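Local coordinates for TOG array regulator of axonemal microtubules protein 1 (PDB 5DN7), which regulates ciliary microtubules, binding them and promoting their polymerization through HEAT-repeat TOG domains, and takes part in forming cilia and setting their length, at residues A[25-30]-A[44-49]; A[63-68]-A[102-107]; A[220-225]-A[240-245]. All coordinates share one frame; numbering follows the deposited sequence.

Contact 1: A[25-30]-A[44-49]; sequences QELHAR and VEELKQ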
loop_
_atom_site.group_PDB
_atom_site.type_symbol
_atom_site.label_atom_id
_atom_site.label_comp_id
_atom_site.label_asym_id
_atom_site.label_seq_id
_atom_site.Cartn_x
_atom_site.Cartn_y
_atom_site.Cartn_z
ATOM N N GLN A 25 26.248 -16.250 -8.328
ATOM C CA GLN A 25 25.624 -16.820 -9.538
ATOM C C GLN A 25 24.888 -18.133 -9.271
ATOM O O GLN A 25 23.887 -18.443 -9.919
ATOM C CB GLN A 25 26.681 -17.045 -10.632
ATOM C CG GLN A 25 27.335 -15.782 -11.179
ATOM C CD GLN A 25 26.371 -14.893 -11.960
ATOM O OE1 GLN A 25 25.856 -13.905 -11.438
ATOM N NE2 GLN A 25 26.136 -15.238 -13.222
ATOM N N GLU A 26 25.341 -18.943 -8.325
ATOM C CA GLU A 26 24.610 -20.164 -7.987
ATOM C C GLU A 26 23.290 -19.895 -7.320
ATOM O O GLU A 26 22.316 -20.496 -7.661
ATOM C CB GLU A 26 25.422 -21.149 -7.146
ATOM C CG GLU A 26 25.939 -20.623 -5.828
ATOM C CD GLU A 26 25.062 -20.953 -4.635
ATOM O OE1 GLU A 26 25.320 -20.396 -3.562
ATOM O OE2 GLU A 26 24.118 -21.739 -4.759
ATOM N N LEU A 27 23.257 -18.986 -6.360
ATOM C CA LEU A 27 21.984 -18.575 -5.795
ATOM C C LEU A 27 21.071 -17.930 -6.834
ATOM O O LEU A 27 19.867 -18.154 -6.828
ATOM C CB LEU A 27 22.224 -17.618 -4.632
ATOM C CG LEU A 27 20.994 -17.151 -3.867
ATOM C CD1 LEU A 27 20.113 -18.333 -3.521
ATOM C CD2 LEU A 27 21.431 -16.410 -2.616
ATOM N N HIS A 28 21.650 -17.126 -7.720
ATOM C CA HIS A 28 20.879 -16.479 -8.766
ATOM C C HIS A 28 20.214 -17.508 -9.631
ATOM O O HIS A 28 19.004 -17.414 -9.930
ATOM C CB HIS A 28 21.772 -15.579 -9.611
ATOM C CG HIS A 28 21.012 -14.667 -10.541
ATOM N ND1 HIS A 28 21.524 -14.230 -11.706
ATOM C CD2 HIS A 28 19.736 -14.113 -10.442
ATOM C CE1 HIS A 28 20.627 -13.437 -12.321
ATOM N NE2 HIS A 28 19.533 -13.367 -11.547
ATOM N N ALA A 29 20.992 -18.504 -10.044
ATOM C CA ALA A 29 20.490 -19.604 -10.854
ATOM C C ALA A 29 19.368 -20.332 -10.122
ATOM O O ALA A 29 18.334 -20.627 -10.717
ATOM C CB ALA A 29 21.611 -20.569 -11.211
ATOM N N ARG A 30 19.553 -20.618 -8.836
ATOM C CA ARG A 30 18.455 -21.235 -8.075
ATOM C C ARG A 30 17.206 -20.351 -7.932
ATOM O O ARG A 30 16.100 -20.859 -7.740
ATOM C CB ARG A 30 18.933 -21.655 -6.688
ATOM C CG ARG A 30 19.664 -22.981 -6.671
ATOM C CD ARG A 30 20.605 -23.057 -5.499
ATOM N NE ARG A 30 19.930 -22.795 -4.235
ATOM C CZ ARG A 30 20.555 -22.356 -3.150
ATOM N NH1 ARG A 30 21.860 -22.119 -3.197
ATOM N NH2 ARG A 30 19.881 -22.138 -2.026
ATOM N N VAL A 44 15.266 -17.928 -1.920
ATOM C CA VAL A 44 14.780 -16.636 -1.476
ATOM C C VAL A 44 15.188 -16.318 -0.021
ATOM O O VAL A 44 15.593 -15.182 0.301
ATOM C CB VAL A 44 13.244 -16.565 -1.610
ATOM C CG1 VAL A 44 12.717 -15.254 -1.043
ATOM C CG2 VAL A 44 12.825 -16.727 -3.055
ATOM N N GLU A 45 15.098 -17.307 0.862
ATOM C CA GLU A 45 15.441 -17.024 2.249
ATOM C C GLU A 45 16.956 -16.855 2.418
ATOM O O GLU A 45 17.425 -16.018 3.205
ATOM C CB GLU A 45 14.913 -18.112 3.164
ATOM C CG GLU A 45 15.566 -18.109 4.506
ATOM C CD GLU A 45 14.714 -17.374 5.503
ATOM O OE1 GLU A 45 13.736 -16.732 5.054
ATOM O OE2 GLU A 45 15.028 -17.410 6.714
ATOM N N GLU A 46 17.718 -17.645 1.665
ATOM C CA GLU A 46 19.162 -17.440 1.549
ATOM C C GLU A 46 19.465 -15.985 1.162
ATOM O O GLU A 46 20.277 -15.308 1.806
ATOM C CB GLU A 46 19.746 -18.401 0.512
ATOM C CG GLU A 46 20.987 -19.157 0.955
ATOM C CD GLU A 46 21.259 -20.374 0.075
ATOM O OE1 GLU A 46 20.482 -21.354 0.149
ATOM O OE2 GLU A 46 22.238 -20.346 -0.704
ATOM N N LEU A 47 18.791 -15.519 0.112
ATOM C CA LEU A 47 18.891 -14.140 -0.340
ATOM C C LEU A 47 18.631 -13.162 0.796
ATOM O O LEU A 47 19.385 -12.210 0.984
ATOM C CB LEU A 47 17.914 -13.888 -1.487
ATOM C CG LEU A 47 17.996 -12.499 -2.117
ATOM C CD1 LEU A 47 19.447 -12.139 -2.393
ATOM C CD2 LEU A 47 17.161 -12.464 -3.406
ATOM N N LYS A 48 17.570 -13.401 1.559
ATOM C CA LYS A 48 17.287 -12.554 2.721
ATOM C C LYS A 48 18.485 -12.503 3.684
ATOM O O LYS A 48 18.884 -11.424 4.189
ATOM C CB LYS A 48 16.044 -13.067 3.445
ATOM C CG LYS A 48 15.398 -12.052 4.359
ATOM C CD LYS A 48 14.155 -12.623 5.009
ATOM C CE LYS A 48 14.512 -13.465 6.216
ATOM N NZ LYS A 48 13.309 -13.756 7.046
ATOM N N GLN A 49 19.073 -13.674 3.916
ATOM C CA GLN A 49 20.249 -13.755 4.770
ATOM C C GLN A 49 21.353 -12.858 4.233
ATOM O O GLN A 49 21.936 -12.074 4.983
ATOM C CB GLN A 49 20.744 -15.198 4.886
ATOM C CG GLN A 49 19.703 -16.179 5.435
ATOM C CD GLN A 49 19.217 -15.823 6.831
ATOM O OE1 GLN A 49 19.775 -16.284 7.827
ATOM N NE2 GLN A 49 18.174 -14.992 6.911
#

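Contact 2: A[63-68]-A[102-107]; sequences SLVGFI and QQFLGP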
loop_
_atom_site.group_PDB
_atom_site.type_symbol
_atom_site.label_atom_id
_atom_site.label_comp_id
_atom_site.label_asym_id
_atom_site.label_seq_id
_atom_site.Cartn_x
_atom_site.Cartn_y
_atom_site.Cartn_z
ATOM N N SER A 63 22.909 -1.669 -10.730
ATOM C CA SER A 63 22.806 -2.959 -10.069
ATOM C C SER A 63 21.561 -3.035 -9.180
ATOM O O SER A 63 20.836 -4.018 -9.239
ATOM C CB SER A 63 24.069 -3.252 -9.255
ATOM O OG SER A 63 25.125 -3.685 -10.098
ATOM N N LEU A 64 21.307 -2.002 -8.376
ATOM C CA LEU A 64 20.093 -1.956 -7.554
ATOM C C LEU A 64 18.813 -2.070 -8.398
ATOM O O LEU A 64 17.836 -2.739 -7.993
ATOM C CB LEU A 64 20.056 -0.677 -6.722
ATOM C CG LEU A 64 21.061 -0.611 -5.574
ATOM C CD1 LEU A 64 21.016 0.743 -4.877
ATOM C CD2 LEU A 64 20.803 -1.740 -4.589
ATOM N N VAL A 65 18.829 -1.421 -9.565
ATOM C CA VAL A 65 17.736 -1.527 -10.533
ATOM C C VAL A 65 17.562 -2.977 -10.993
ATOM O O VAL A 65 16.431 -3.506 -11.060
ATOM C CB VAL A 65 17.975 -0.614 -11.770
ATOM C CG1 VAL A 65 16.912 -0.849 -12.841
ATOM C CG2 VAL A 65 17.986 0.845 -11.366
ATOM N N GLY A 66 18.683 -3.626 -11.306
ATOM C CA GLY A 66 18.626 -5.035 -11.662
ATOM C C GLY A 66 17.997 -5.898 -10.570
ATOM O O GLY A 66 17.071 -6.669 -10.827
ATOM N N PHE A 67 18.499 -5.744 -9.348
ATOM C CA PHE A 67 18.038 -6.503 -8.186
ATOM C C PHE A 67 16.538 -6.350 -7.967
ATOM O O PHE A 67 15.806 -7.331 -7.814
ATOM C CB PHE A 67 18.804 -6.038 -6.944
ATOM C CG PHE A 67 18.572 -6.890 -5.720
ATOM C CD1 PHE A 67 18.879 -8.240 -5.727
ATOM C CD2 PHE A 67 18.088 -6.333 -4.557
ATOM C CE1 PHE A 67 18.675 -9.022 -4.603
ATOM C CE2 PHE A 67 17.890 -7.109 -3.434
ATOM C CZ PHE A 67 18.183 -8.456 -3.461
ATOM N N ILE A 68 16.090 -5.101 -7.954
ATOM C CA ILE A 68 14.683 -4.811 -7.750
ATOM C C ILE A 68 13.862 -5.433 -8.885
ATOM O O ILE A 68 12.777 -5.962 -8.646
ATOM C CB ILE A 68 14.432 -3.287 -7.648
ATOM C CG1 ILE A 68 14.916 -2.773 -6.290
ATOM C CG2 ILE A 68 12.960 -2.965 -7.816
ATOM C CD1 ILE A 68 15.146 -1.284 -6.230
ATOM N N GLN A 102 13.944 6.724 -2.023
ATOM C CA GLN A 102 13.267 7.780 -2.752
ATOM C C GLN A 102 13.559 7.557 -4.224
ATOM O O GLN A 102 12.695 7.754 -5.078
ATOM C CB GLN A 102 13.773 9.153 -2.311
ATOM C CG GLN A 102 12.998 10.319 -2.900
ATOM C CD GLN A 102 12.988 11.532 -1.989
ATOM O OE1 GLN A 102 12.540 11.460 -0.845
ATOM N NE2 GLN A 102 13.487 12.655 -2.494
ATOM N N GLN A 103 14.786 7.140 -4.516
ATOM C CA GLN A 103 15.173 6.860 -5.863
ATOM C C GLN A 103 14.368 5.719 -6.401
ATOM O O GLN A 103 14.199 5.609 -7.587
ATOM C CB GLN A 103 16.657 6.504 -5.931
ATOM C CG GLN A 103 17.137 6.152 -7.314
ATOM C CD GLN A 103 16.898 7.284 -8.308
ATOM O OE1 GLN A 103 17.438 8.328 -8.166
ATOM N NE2 GLN A 103 16.064 7.056 -9.297
ATOM N N PHE A 104 13.873 4.832 -5.551
ATOM C CA PHE A 104 13.163 3.719 -6.195
ATOM C C PHE A 104 11.672 3.617 -5.866
ATOM O O PHE A 104 11.091 2.520 -5.877
ATOM C CB PHE A 104 13.838 2.400 -5.822
ATOM C CG PHE A 104 15.279 2.346 -6.193
ATOM C CD1 PHE A 104 15.655 2.028 -7.485
ATOM C CD2 PHE A 104 16.259 2.623 -5.262
ATOM C CE1 PHE A 104 16.979 1.985 -7.834
ATOM C CE2 PHE A 104 17.587 2.590 -5.609
ATOM C CZ PHE A 104 17.949 2.263 -6.896
ATOM N N LEU A 105 11.057 4.756 -5.579
ATOM C CA LEU A 105 9.682 4.788 -5.104
ATOM C C LEU A 105 8.689 4.127 -6.073
ATOM O O LEU A 105 7.793 3.359 -5.669
ATOM C CB LEU A 105 9.278 6.231 -4.852
ATOM C CG LEU A 105 8.010 6.441 -4.046
ATOM C CD1 LEU A 105 8.172 5.747 -2.705
ATOM C CD2 LEU A 105 7.759 7.938 -3.888
ATOM N N GLY A 106 8.867 4.432 -7.355
ATOM C CA GLY A 106 8.000 3.933 -8.410
ATOM C C GLY A 106 7.998 2.424 -8.552
ATOM O O GLY A 106 6.936 1.792 -8.456
ATOM N N PRO A 107 9.179 1.839 -8.822
ATOM C CA PRO A 107 9.369 0.388 -8.851
ATOM C C PRO A 107 8.890 -0.328 -7.579
ATOM O O PRO A 107 8.188 -1.329 -7.687
ATOM C CB PRO A 107 10.886 0.246 -9.016
ATOM C CG PRO A 107 11.276 1.418 -9.794
ATOM C CD PRO A 107 10.365 2.546 -9.341
#

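Contact 3: A[220-225]-A[240-245]; sequences VLFKAV and AVQARL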
loop_
_atom_site.group_PDB
_atom_site.type_symbol
_atom_site.label_atom_id
_atom_site.label_comp_id
_atom_site.label_asym_id
_atom_site.label_seq_id
_atom_site.Cartn_x
_atom_site.Cartn_y
_atom_site.Cartn_z
ATOM N N VAL A 220 -16.449 20.113 1.986
ATOM C CA VAL A 220 -15.592 19.682 0.904
ATOM C C VAL A 220 -15.822 18.204 0.614
ATOM O O VAL A 220 -15.694 17.774 -0.532
ATOM C CB VAL A 220 -14.097 19.952 1.225
ATOM C CG1 VAL A 220 -13.676 19.210 2.455
ATOM C CG2 VAL A 220 -13.226 19.547 0.065
ATOM N N LEU A 221 -16.203 17.444 1.647
ATOM C CA LEU A 221 -16.525 16.032 1.489
ATOM C C LEU A 221 -17.808 15.876 0.709
ATOM O O LEU A 221 -17.948 14.962 -0.125
ATOM C CB LEU A 221 -16.669 15.326 2.841
ATOM C CG LEU A 221 -15.387 15.003 3.593
ATOM C CD1 LEU A 221 -15.715 14.262 4.866
ATOM C CD2 LEU A 221 -14.470 14.175 2.718
ATOM N N PHE A 222 -18.758 16.765 0.985
ATOM C CA PHE A 222 -19.996 16.714 0.204
ATOM C C PHE A 222 -19.796 17.180 -1.255
ATOM O O PHE A 222 -20.461 16.679 -2.175
ATOM C CB PHE A 222 -21.080 17.528 0.898
ATOM C CG PHE A 222 -21.404 17.026 2.283
ATOM C CD1 PHE A 222 -21.327 15.674 2.575
ATOM C CD2 PHE A 222 -21.746 17.907 3.300
ATOM C CE1 PHE A 222 -21.617 15.201 3.850
ATOM C CE2 PHE A 222 -22.034 17.439 4.582
ATOM C CZ PHE A 222 -21.968 16.083 4.850
ATOM N N LYS A 223 -18.877 18.090 -1.494
ATOM C CA LYS A 223 -18.516 18.425 -2.836
ATOM C C LYS A 223 -17.856 17.239 -3.532
ATOM O O LYS A 223 -18.138 16.981 -4.664
ATOM C CB LYS A 223 -17.593 19.626 -2.870
ATOM C CG LYS A 223 -18.200 20.847 -2.203
ATOM C CD LYS A 223 -17.596 22.151 -2.662
ATOM C CE LYS A 223 -17.009 22.937 -1.522
ATOM N NZ LYS A 223 -15.627 23.353 -1.853
ATOM N N ALA A 224 -16.971 16.548 -2.832
ATOM C CA ALA A 224 -16.367 15.332 -3.357
ATOM C C ALA A 224 -17.441 14.315 -3.761
ATOM O O ALA A 224 -17.362 13.732 -4.839
ATOM C CB ALA A 224 -15.418 14.721 -2.339
ATOM N N VAL A 225 -18.434 14.105 -2.896
ATOM C CA VAL A 225 -19.529 13.203 -3.226
ATOM C C VAL A 225 -20.279 13.731 -4.461
ATOM O O VAL A 225 -20.752 12.955 -5.295
ATOM C CB VAL A 225 -20.519 13.032 -2.046
ATOM C CG1 VAL A 225 -21.747 12.199 -2.464
ATOM C CG2 VAL A 225 -19.823 12.417 -0.804
ATOM N N ALA A 240 -25.737 7.354 2.263
ATOM C CA ALA A 240 -24.789 6.474 2.920
ATOM C C ALA A 240 -23.638 7.256 3.578
ATOM O O ALA A 240 -23.248 6.951 4.692
ATOM C CB ALA A 240 -24.245 5.457 1.930
ATOM N N VAL A 241 -23.100 8.263 2.901
ATOM C CA VAL A 241 -22.022 9.060 3.483
ATOM C C VAL A 241 -22.503 9.753 4.745
ATOM O O VAL A 241 -21.827 9.734 5.763
ATOM C CB VAL A 241 -21.460 10.118 2.495
ATOM C CG1 VAL A 241 -20.686 11.180 3.238
ATOM C CG2 VAL A 241 -20.565 9.453 1.444
ATOM N N GLN A 242 -23.661 10.368 4.692
ATOM C CA GLN A 242 -24.211 11.048 5.841
ATOM C C GLN A 242 -24.518 10.089 6.981
ATOM O O GLN A 242 -24.229 10.366 8.093
ATOM C CB GLN A 242 -25.415 11.888 5.464
ATOM C CG GLN A 242 -25.049 13.065 4.587
ATOM C CD GLN A 242 -26.187 13.983 4.314
ATOM O OE1 GLN A 242 -27.151 13.627 3.660
ATOM N NE2 GLN A 242 -26.081 15.176 4.814
ATOM N N ALA A 243 -25.066 8.939 6.641
ATOM C CA ALA A 243 -25.349 7.911 7.636
ATOM C C ALA A 243 -24.056 7.508 8.326
ATOM O O ALA A 243 -23.994 7.489 9.542
ATOM C CB ALA A 243 -26.013 6.724 6.999
ATOM N N ARG A 244 -23.014 7.220 7.547
ATOM C CA ARG A 244 -21.716 6.864 8.117
ATOM C C ARG A 244 -21.127 7.971 9.002
ATOM O O ARG A 244 -20.628 7.698 10.088
ATOM C CB ARG A 244 -20.712 6.510 7.017
ATOM C CG ARG A 244 -19.328 6.107 7.555
ATOM C CD ARG A 244 -19.448 4.917 8.529
ATOM N NE ARG A 244 -18.178 4.547 9.155
ATOM C CZ ARG A 244 -17.741 5.052 10.298
ATOM N NH1 ARG A 244 -18.463 5.971 10.922
ATOM N NH2 ARG A 244 -16.577 4.655 10.804
ATOM N N LEU A 245 -21.174 9.211 8.529
ATOM C CA LEU A 245 -20.599 10.349 9.263
ATOM C C LEU A 245 -21.351 10.616 10.550
ATOM O O LEU A 245 -20.766 11.081 11.517
ATOM C CB LEU A 245 -20.608 11.618 8.409
ATOM C CG LEU A 245 -19.367 11.991 7.604
ATOM C CD1 LEU A 245 -18.656 10.768 7.048
ATOM C CD2 LEU A 245 -19.794 12.917 6.494
#

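Contact 1: A[25-30]-A[44-49]
A salt bridge from Arg30 to Glu46, with Leu27 packed beneath it, joins helices 25-32 and 40-52 near the N-terminal end of the TOG 2 solenoid. Both helices belong to a predicted HEAT repeat, and their short segments run roughly antiparallel, at 141°, as expected for the two helices of such a hairpin. The bend of the Arg30 chain at chi3 (54°) carries its guanidinium across the Glu46 side chain, which stays extended beyond CG. The two flat groups are twisted 47° apart instead of lying in one plane. Arg30 NH1 nevertheless donates to Glu46 OE2 at 3.1 Å, reaching the syn side of that oxygen, tilted out of the carboxylate plane. The companion contact, Arg30 NH2 to Glu46 OE1, refines to only 2.4 Å; its exact length is doubtful. Arg30 NH1 also serves Glu26 OE2, one helical turn earlier, at 2.8 Å and almost within the guanidinium plane, making a three-residue network. This shared cation probably offsets the repulsion between Glu26 OE1 and Glu46 OE2, which lie 4.2 Å apart. Leu27 CD1 lies over the centre of the guanidinium, 4.0 Å above its plane, so the same leucine backs the charged network and fills the buried side of the interface. Its other methyl, Leu27 CD2, sits 3.9 Å from the backbone nitrogen Leu47 N.

Contact 2: A[63-68]-A[102-107]
Phe104 illustrates how one aromatic ring can join successive HEAT repeats: it projects from the N-cap position of helix 105-114 onto helix 61-74, and the two segments lie in neighbouring predicted repeats of the TOG solenoid. Starting at the root of the side chain, Phe104 CB already meets Ile68 CD1 at 3.9 Å. The same methyl is 3.6 Å from Phe104 CG and equally close to Phe104 CD1, since it sits over one face of the ring, offset toward the rim. It makes a CH-pi contact there, 26° off the ring normal. On the opposite face lies Gln103 CG, from the preceding residue. Farther out, Val65 CG2 lies at the ring edge, near its plane, 3.8 Å from Phe104 CE1, while Phe104 CE2 lies 4.0 Å from Leu64 CD1. At the far end Phe104 CZ reaches Leu64 CB, 3.6 Å away. Beyond these partners, Leu97 of helix 80-97 also touches the ring, and His61 meets it with nearly parallel planes. Replacing Phe104 with an alanine is likely to leave the Ile68 methyl without its aromatic face and to open a gap beside Leu64 and Val65. With CG1 of Ile68 directed beside its own backbone N (chi1 -74°), the CD1 branch serves the ring and the other branch serves the helix beyond it: Ile68 CG2 packs on Pro107 CB at 4.0 Å.

Contact 3: A[220-225]-A[240-245]
Two first torsions bring Phe222 and Val225 against Val241. Phe222 has its CG opposite the carbonyl carbon (chi1 -60°), which swings the ring across toward helix 237-246 although the CB itself does not aim there. Val225, one turn on, has CG1 anti to the backbone N (chi1 174°) and thereby presents CG2 to the neighbouring helix, where Val241 offers its own CG2. The two valines meet tip to tip, Val225 CG2 lying 3.8 Å from Val241 CG2, and both are buried.

Around the aromatic ring the contacts gather on a single corner. Phe222 CE1 is met near the ring plane by Val241 CG1 at 4.2 Å, so the two methyls of this valine divide their work between ring and valine. Leu245 and Phe222 reach in from opposite directions, Leu245 CD2 lying 3.9 Å from Phe222 CE1, and that methyl also brushes Phe222 CZ at 4.2 Å. The Gln242 side chain crosses that of Phe222 at about a right angle and touches the ring through its aliphatic part, with Gln242 CG 4.1 Å from Phe222 CE1; its amide plane stands steeply to the ring.

No hydrogen bond links the two segments, and their union is apolar throughout. Behind it, Arg244 turns elsewhere, forming a salt bridge with Glu204 on helix 196-213. Short helical segments running close to antiparallel, joined by apolar residues about a turn apart, are the helix-on-helix packing from which a TOG-domain solenoid is built, here near its C-terminal end.

The three contacts follow one another along the chain, each closing before the next opens, as a solenoid built repeat by repeat would predict. Contacts 1 and 2 are neighbours, their centres 19 Å apart; helices 40-52 and 61-74 are consecutive, and Leu47 CD1 of the first touches Phe67 CE1 of the second at 3.9 Å. Contact 3 lies across the chain's centre, about 50 Å from contact 1 and 39 Å from contact 2, centre to centre, without touching either. All three belong to the same TOG domain, where helix packing within and between repeats, with a salt-bridge network added in contact 1, builds one elongated microtubule-interacting unit.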